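Local coordinates for choline binding protein PCPA (Streptococcus pneumoniae, PDB 4CP6) that is a pneumococcal vaccine antigen with a leucine-rich repeat domain, probably held on the cell surface through choline of the cell wall, at residues A[276-290]-A[298-312]. Numbering follows the deposited sequence. Where two conformers were deposited one is given.
Sequences LNEGLEKIGTFAFAD and SLPNSLETIERLAFY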
loop_
_atom_site.group_PDB
_atom_site.type_symbol
_atom_site.label_atom_id
_atom_site.label_comp_id
_atom_site.label_asym_id
_atom_site.label_seq_id
_atom_site.Cartn_x
_atom_site.Cartn_y
_atom_site.Cartn_z
ATOM N N LEU A 276 -6.793 17.950 11.851
ATOM C CA LEU A 276 -7.912 17.051 11.564
ATOM C C LEU A 276 -9.191 17.742 11.959
ATOM O O LEU A 276 -9.199 18.676 12.788
ATOM C CB LEU A 276 -7.758 15.688 12.229
ATOM C CG LEU A 276 -6.455 14.959 11.878
ATOM C CD1 LEU A 276 -6.378 13.630 12.565
ATOM C CD2 LEU A 276 -6.310 14.737 10.383
ATOM N N ASN A 277 -10.279 17.339 11.315
ATOM C CA ASN A 277 -11.548 18.017 11.509
ATOM C C ASN A 277 -12.465 17.348 12.528
ATOM O O ASN A 277 -12.495 16.117 12.638
ATOM C CB ASN A 277 -12.307 17.988 10.178
ATOM C CG ASN A 277 -12.493 16.573 9.644
ATOM O OD1 ASN A 277 -11.537 15.896 9.252
ATOM N ND2 ASN A 277 -13.693 16.022 9.705
ATOM N N GLU A 278 -13.316 18.152 13.216
ATOM C CA GLU A 278 -14.370 17.551 13.998
ATOM C C GLU A 278 -15.252 16.756 13.032
ATOM O O GLU A 278 -15.557 17.238 11.923
ATOM C CB GLU A 278 -15.230 18.611 14.693
ATOM C CG GLU A 278 -14.608 19.115 15.972
ATOM C CD GLU A 278 -14.087 18.054 16.927
ATOM O OE1 GLU A 278 -14.771 17.024 17.135
ATOM O OE2 GLU A 278 -13.001 18.302 17.493
ATOM N N GLY A 279 -15.637 15.565 13.458
ATOM C CA GLY A 279 -16.419 14.629 12.667
ATOM C C GLY A 279 -15.565 13.419 12.304
ATOM O O GLY A 279 -16.101 12.343 12.041
ATOM N N LEU A 280 -14.225 13.591 12.294
ATOM C CA LEU A 280 -13.314 12.465 12.019
ATOM C C LEU A 280 -13.388 11.506 13.202
ATOM O O LEU A 280 -13.266 11.908 14.366
ATOM C CB LEU A 280 -11.901 12.974 11.791
ATOM C CG LEU A 280 -10.955 11.962 11.163
ATOM C CD1 LEU A 280 -10.104 12.623 10.121
ATOM C CD2 LEU A 280 -10.102 11.329 12.198
ATOM N N GLU A 281 -13.629 10.229 12.908
ATOM C CA GLU A 281 -13.799 9.207 13.936
ATOM C C GLU A 281 -12.660 8.209 14.044
ATOM O O GLU A 281 -12.473 7.637 15.114
ATOM C CB GLU A 281 -15.065 8.376 13.674
ATOM C CG GLU A 281 -16.349 9.195 13.627
ATOM C CD GLU A 281 -17.555 8.470 13.053
ATOM O OE1 GLU A 281 -17.395 7.369 12.474
ATOM O OE2 GLU A 281 -18.670 9.027 13.165
ATOM N N LYS A 282 -11.970 7.935 12.945
ATOM C CA LYS A 282 -10.981 6.867 12.915
ATOM C C LYS A 282 -9.739 7.211 12.151
ATOM O O LYS A 282 -9.812 7.758 11.046
ATOM C CB LYS A 282 -11.680 5.625 12.301
ATOM C CG LYS A 282 -10.774 4.414 12.071
ATOM C CD LYS A 282 -11.628 3.264 11.554
ATOM C CE LYS A 282 -10.861 1.991 11.461
ATOM N NZ LYS A 282 -11.735 0.906 10.925
ATOM N N ILE A 283 -8.594 6.812 12.721
ATOM C CA ILE A 283 -7.289 6.933 12.080
ATOM C C ILE A 283 -6.790 5.502 11.843
ATOM O O ILE A 283 -6.579 4.744 12.809
ATOM C CB ILE A 283 -6.303 7.736 12.952
ATOM C CG1 ILE A 283 -6.811 9.180 13.089
ATOM C CG2 ILE A 283 -4.883 7.666 12.394
ATOM C CD1 ILE A 283 -6.042 10.015 14.109
ATOM N N GLY A 284 -6.629 5.141 10.567
ATOM C CA GLY A 284 -6.238 3.794 10.154
ATOM C C GLY A 284 -4.837 3.381 10.546
ATOM O O GLY A 284 -3.975 4.218 10.831
ATOM N N THR A 285 -4.569 2.076 10.439
ATOM C CA THR A 285 -3.261 1.532 10.796
ATOM C C THR A 285 -2.155 2.158 9.920
ATOM O O THR A 285 -2.341 2.374 8.716
ATOM C CB THR A 285 -3.305 -0.014 10.808
ATOM O OG1 THR A 285 -2.095 -0.518 11.368
ATOM C CG2 THR A 285 -3.456 -0.600 9.414
ATOM N N PHE A 286 -0.980 2.456 10.526
ATOM C CA PHE A 286 0.149 3.076 9.839
ATOM C C PHE A 286 -0.216 4.404 9.181
ATOM O O PHE A 286 0.503 4.843 8.266
ATOM C CB PHE A 286 0.758 2.112 8.811
ATOM C CG PHE A 286 1.483 0.912 9.372
ATOM C CD1 PHE A 286 0.776 -0.208 9.788
ATOM C CD2 PHE A 286 2.871 0.888 9.432
ATOM C CE1 PHE A 286 1.446 -1.324 10.290
ATOM C CE2 PHE A 286 3.540 -0.225 9.943
ATOM C CZ PHE A 286 2.821 -1.314 10.373
ATOM N N ALA A 287 -1.310 5.080 9.621
ATOM C CA ALA A 287 -1.692 6.290 8.895
ATOM C C ALA A 287 -0.555 7.290 8.758
ATOM O O ALA A 287 -0.407 7.862 7.675
ATOM C CB ALA A 287 -2.887 6.959 9.545
ATOM N N PHE A 288 0.222 7.539 9.833
ATOM C CA PHE A 288 1.303 8.526 9.777
ATOM C C PHE A 288 2.652 7.869 9.857
ATOM O O PHE A 288 3.648 8.551 10.167
ATOM C CB PHE A 288 1.137 9.621 10.852
ATOM C CG PHE A 288 -0.265 10.151 10.990
ATOM C CD1 PHE A 288 -0.858 10.868 9.956
ATOM C CD2 PHE A 288 -1.003 9.912 12.141
ATOM C CE1 PHE A 288 -2.171 11.332 10.079
ATOM C CE2 PHE A 288 -2.315 10.381 12.260
ATOM C CZ PHE A 288 -2.889 11.056 11.208
ATOM N N ALA A 289 2.741 6.566 9.557
ATOM C CA ALA A 289 4.014 5.879 9.649
ATOM C C ALA A 289 5.058 6.513 8.738
ATOM O O ALA A 289 4.826 6.694 7.550
ATOM C CB ALA A 289 3.861 4.389 9.348
ATOM N N ASP A 290 6.204 6.879 9.299
ATOM C CA ASP A 290 7.303 7.505 8.542
ATOM C C ASP A 290 6.890 8.844 7.891
ATOM O O ASP A 290 7.476 9.234 6.863
ATOM C CB ASP A 290 7.959 6.536 7.555
ATOM C CG ASP A 290 8.616 5.336 8.224
ATOM O OD1 ASP A 290 9.016 5.454 9.411
ATOM O OD2 ASP A 290 8.749 4.284 7.553
ATOM N N SER A 298 -3.480 18.094 15.079
ATOM C CA SER A 298 -4.620 18.399 15.930
ATOM C C SER A 298 -5.604 17.225 15.827
ATOM O O SER A 298 -6.048 16.904 14.710
ATOM C CB SER A 298 -5.289 19.697 15.491
ATOM O OG SER A 298 -6.419 19.956 16.303
ATOM N N LEU A 299 -5.925 16.583 16.953
ATOM C CA LEU A 299 -6.835 15.437 16.994
ATOM C C LEU A 299 -8.164 15.894 17.567
ATOM O O LEU A 299 -8.195 16.559 18.604
ATOM C CB LEU A 299 -6.247 14.335 17.878
ATOM C CG LEU A 299 -4.858 13.810 17.432
ATOM C CD1 LEU A 299 -4.336 12.789 18.445
ATOM C CD2 LEU A 299 -4.921 13.203 16.027
ATOM N N PRO A 300 -9.274 15.518 16.914
ATOM C CA PRO A 300 -10.582 16.079 17.290
ATOM C C PRO A 300 -11.328 15.383 18.418
ATOM O O PRO A 300 -11.058 14.230 18.735
ATOM C CB PRO A 300 -11.376 15.981 15.980
ATOM C CG PRO A 300 -10.824 14.700 15.345
ATOM C CD PRO A 300 -9.352 14.770 15.642
ATOM N N ASN A 301 -12.290 16.108 19.040
ATOM C CA ASN A 301 -13.130 15.549 20.087
ATOM C C ASN A 301 -13.882 14.306 19.625
ATOM O O ASN A 301 -14.141 13.431 20.427
ATOM C CB ASN A 301 -14.149 16.609 20.552
ATOM C CG ASN A 301 -13.470 17.803 21.183
ATOM O OD1 ASN A 301 -13.731 18.988 20.844
ATOM N ND2 ASN A 301 -12.577 17.525 22.105
ATOM N N SER A 302 -14.226 14.236 18.318
ATOM C CA SER A 302 -14.958 13.105 17.755
ATOM C C SER A 302 -14.113 11.841 17.573
ATOM O O SER A 302 -14.690 10.788 17.263
ATOM C CB SER A 302 -15.540 13.501 16.401
ATOM O OG SER A 302 -14.512 14.018 15.576
ATOM N N LEU A 303 -12.777 11.923 17.748
ATOM C CA LEU A 303 -11.935 10.748 17.470
ATOM C C LEU A 303 -12.231 9.583 18.397
ATOM O O LEU A 303 -12.092 9.691 19.610
ATOM C CB LEU A 303 -10.471 11.168 17.564
ATOM C CG LEU A 303 -9.418 10.091 17.207
ATOM C CD1 LEU A 303 -9.535 9.663 15.743
ATOM C CD2 LEU A 303 -8.041 10.671 17.452
ATOM N N GLU A 304 -12.588 8.419 17.796
ATOM C CA GLU A 304 -12.926 7.237 18.563
ATOM C C GLU A 304 -11.855 6.149 18.516
ATOM O O GLU A 304 -11.762 5.354 19.459
ATOM C CB GLU A 304 -14.184 6.589 17.955
ATOM C CG GLU A 304 -15.449 7.440 17.952
ATOM C CD GLU A 304 -16.605 6.841 17.161
ATOM O OE1 GLU A 304 -16.506 5.664 16.735
ATOM O OE2 GLU A 304 -17.598 7.568 16.934
ATOM N N THR A 305 -11.160 6.015 17.379
ATOM C CA THR A 305 -10.268 4.890 17.153
ATOM C C THR A 305 -8.970 5.346 16.556
ATOM O O THR A 305 -8.975 6.043 15.536
ATOM C CB THR A 305 -10.983 3.906 16.155
ATOM O OG1 THR A 305 -12.232 3.512 16.736
ATOM C CG2 THR A 305 -10.126 2.673 15.825
ATOM N N ILE A 306 -7.850 4.841 17.105
ATOM C CA ILE A 306 -6.524 5.083 16.554
ATOM C C ILE A 306 -5.885 3.710 16.435
ATOM O O ILE A 306 -5.602 3.071 17.447
ATOM C CB ILE A 306 -5.654 6.040 17.378
ATOM C CG1 ILE A 306 -6.408 7.310 17.749
ATOM C CG2 ILE A 306 -4.369 6.369 16.600
ATOM C CD1 ILE A 306 -5.578 8.225 18.690
ATOM N N GLU A 307 -5.673 3.228 15.199
ATOM C CA GLU A 307 -5.197 1.880 14.962
ATOM C C GLU A 307 -3.699 1.698 15.109
ATOM O O GLU A 307 -2.935 2.658 15.296
ATOM C CB GLU A 307 -5.677 1.391 13.581
ATOM C CG GLU A 307 -7.187 1.320 13.432
ATOM C CD GLU A 307 -7.650 0.626 12.160
ATOM O OE1 GLU A 307 -6.934 0.639 11.124
ATOM O OE2 GLU A 307 -8.768 0.072 12.209
ATOM N N ARG A 308 -3.283 0.440 14.997
ATOM C CA ARG A 308 -1.910 0.011 15.153
ATOM C C ARG A 308 -0.900 0.847 14.383
ATOM O O ARG A 308 -1.068 1.089 13.188
ATOM C CB ARG A 308 -1.805 -1.476 14.750
ATOM C CG ARG A 308 -0.382 -2.032 14.634
ATOM C CD ARG A 308 -0.379 -3.562 14.557
ATOM N NE ARG A 308 0.997 -4.074 14.470
ATOM C CZ ARG A 308 1.639 -4.393 13.352
ATOM N NH1 ARG A 308 1.047 -4.250 12.174
ATOM N NH2 ARG A 308 2.881 -4.870 13.406
ATOM N N LEU A 309 0.138 1.295 15.063
ATOM C CA LEU A 309 1.266 2.002 14.474
ATOM C C LEU A 309 0.832 3.210 13.667
ATOM O O LEU A 309 1.508 3.591 12.714
ATOM C CB LEU A 309 2.200 1.053 13.689
ATOM C CG LEU A 309 2.949 0.051 14.600
ATOM C CD1 LEU A 309 3.451 -1.157 13.801
ATOM C CD2 LEU A 309 4.095 0.748 15.313
ATOM N N ALA A 310 -0.217 3.901 14.125
ATOM C CA ALA A 310 -0.624 5.127 13.425
ATOM C C ALA A 310 0.470 6.211 13.577
ATOM O O ALA A 310 0.711 6.973 12.646
ATOM C CB ALA A 310 -1.942 5.647 14.004
ATOM N N PHE A 311 1.100 6.285 14.759
ATOM C CA PHE A 311 2.184 7.213 15.062
ATOM C C PHE A 311 3.433 6.368 15.199
ATOM O O PHE A 311 3.654 5.744 16.239
ATOM C CB PHE A 311 1.885 7.997 16.349
ATOM C CG PHE A 311 0.675 8.887 16.195
ATOM C CD1 PHE A 311 0.764 10.090 15.506
ATOM C CD2 PHE A 311 -0.537 8.531 16.750
ATOM C CE1 PHE A 311 -0.349 10.927 15.382
ATOM C CE2 PHE A 311 -1.660 9.365 16.606
ATOM C CZ PHE A 311 -1.543 10.559 15.941
ATOM N N TYR A 312 4.225 6.307 14.140
ATOM C CA TYR A 312 5.376 5.408 14.079
ATOM C C TYR A 312 6.452 6.053 13.259
ATOM O O TYR A 312 6.255 6.320 12.083
ATOM C CB TYR A 312 4.908 4.120 13.389
ATOM C CG TYR A 312 5.927 3.027 13.176
ATOM C CD1 TYR A 312 6.910 2.763 14.127
ATOM C CD2 TYR A 312 5.841 2.177 12.074
ATOM C CE1 TYR A 312 7.770 1.674 13.995
ATOM C CE2 TYR A 312 6.711 1.099 11.918
ATOM C CZ TYR A 312 7.680 0.858 12.879
ATOM O OH TYR A 312 8.542 -0.222 12.747
HETATM O O HOH W 1 -8.743 18.709 15.737
HETATM O O HOH W 2 -9.998 -1.056 10.137
HETATM O O HOH W 3 -1.502 -3.157 11.237
#
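Glu278 grips the type I turn from Pro300 to Leu303 with both carboxylate oxygens: Glu278 OE2 accepts from Asn301 N at 2.8 Å and OE1 from Ser302 N, each through its syn lone pair. The arrangement exemplifies neighbouring coils of a BspA-type leucine-rich repeat solenoid, 276-290 stacked in parallel on 298-312. Ser302 returns the grip: with chi1 at 53° its hydroxyl lies between its own backbone N and carbonyl carbon, where OG accepts from Gly279 N and donates to Leu280 O (2.7 Å) from above the carbonyl plane. Along the parallel strands 282-283 and 305-306, Ile283 N donates to Thr305 O and Glu307 N donates to Ile283 O. The Glu307 carboxylate then divides its work: OE2 forms a salt bridge with Lys282 NZ (3.3 Å), reinforced by a shared water, while OE1 makes a weak bond to Thr285 N. Arg308 O accepts from both Thr285 OG1 and Phe286 N. Inside the coils, Ile283 crosses Leu303 at about a right angle and sets CG2 against Ala310 CB, while the rings of Phe288 and Phe311 meet obliquely, planes 35° apart. On the outer side, Arg308 NH1 reaches the edge of the Phe286 ring, and Leu309 CB sits over one face, 4.0 Å from the Phe286 ring centroid.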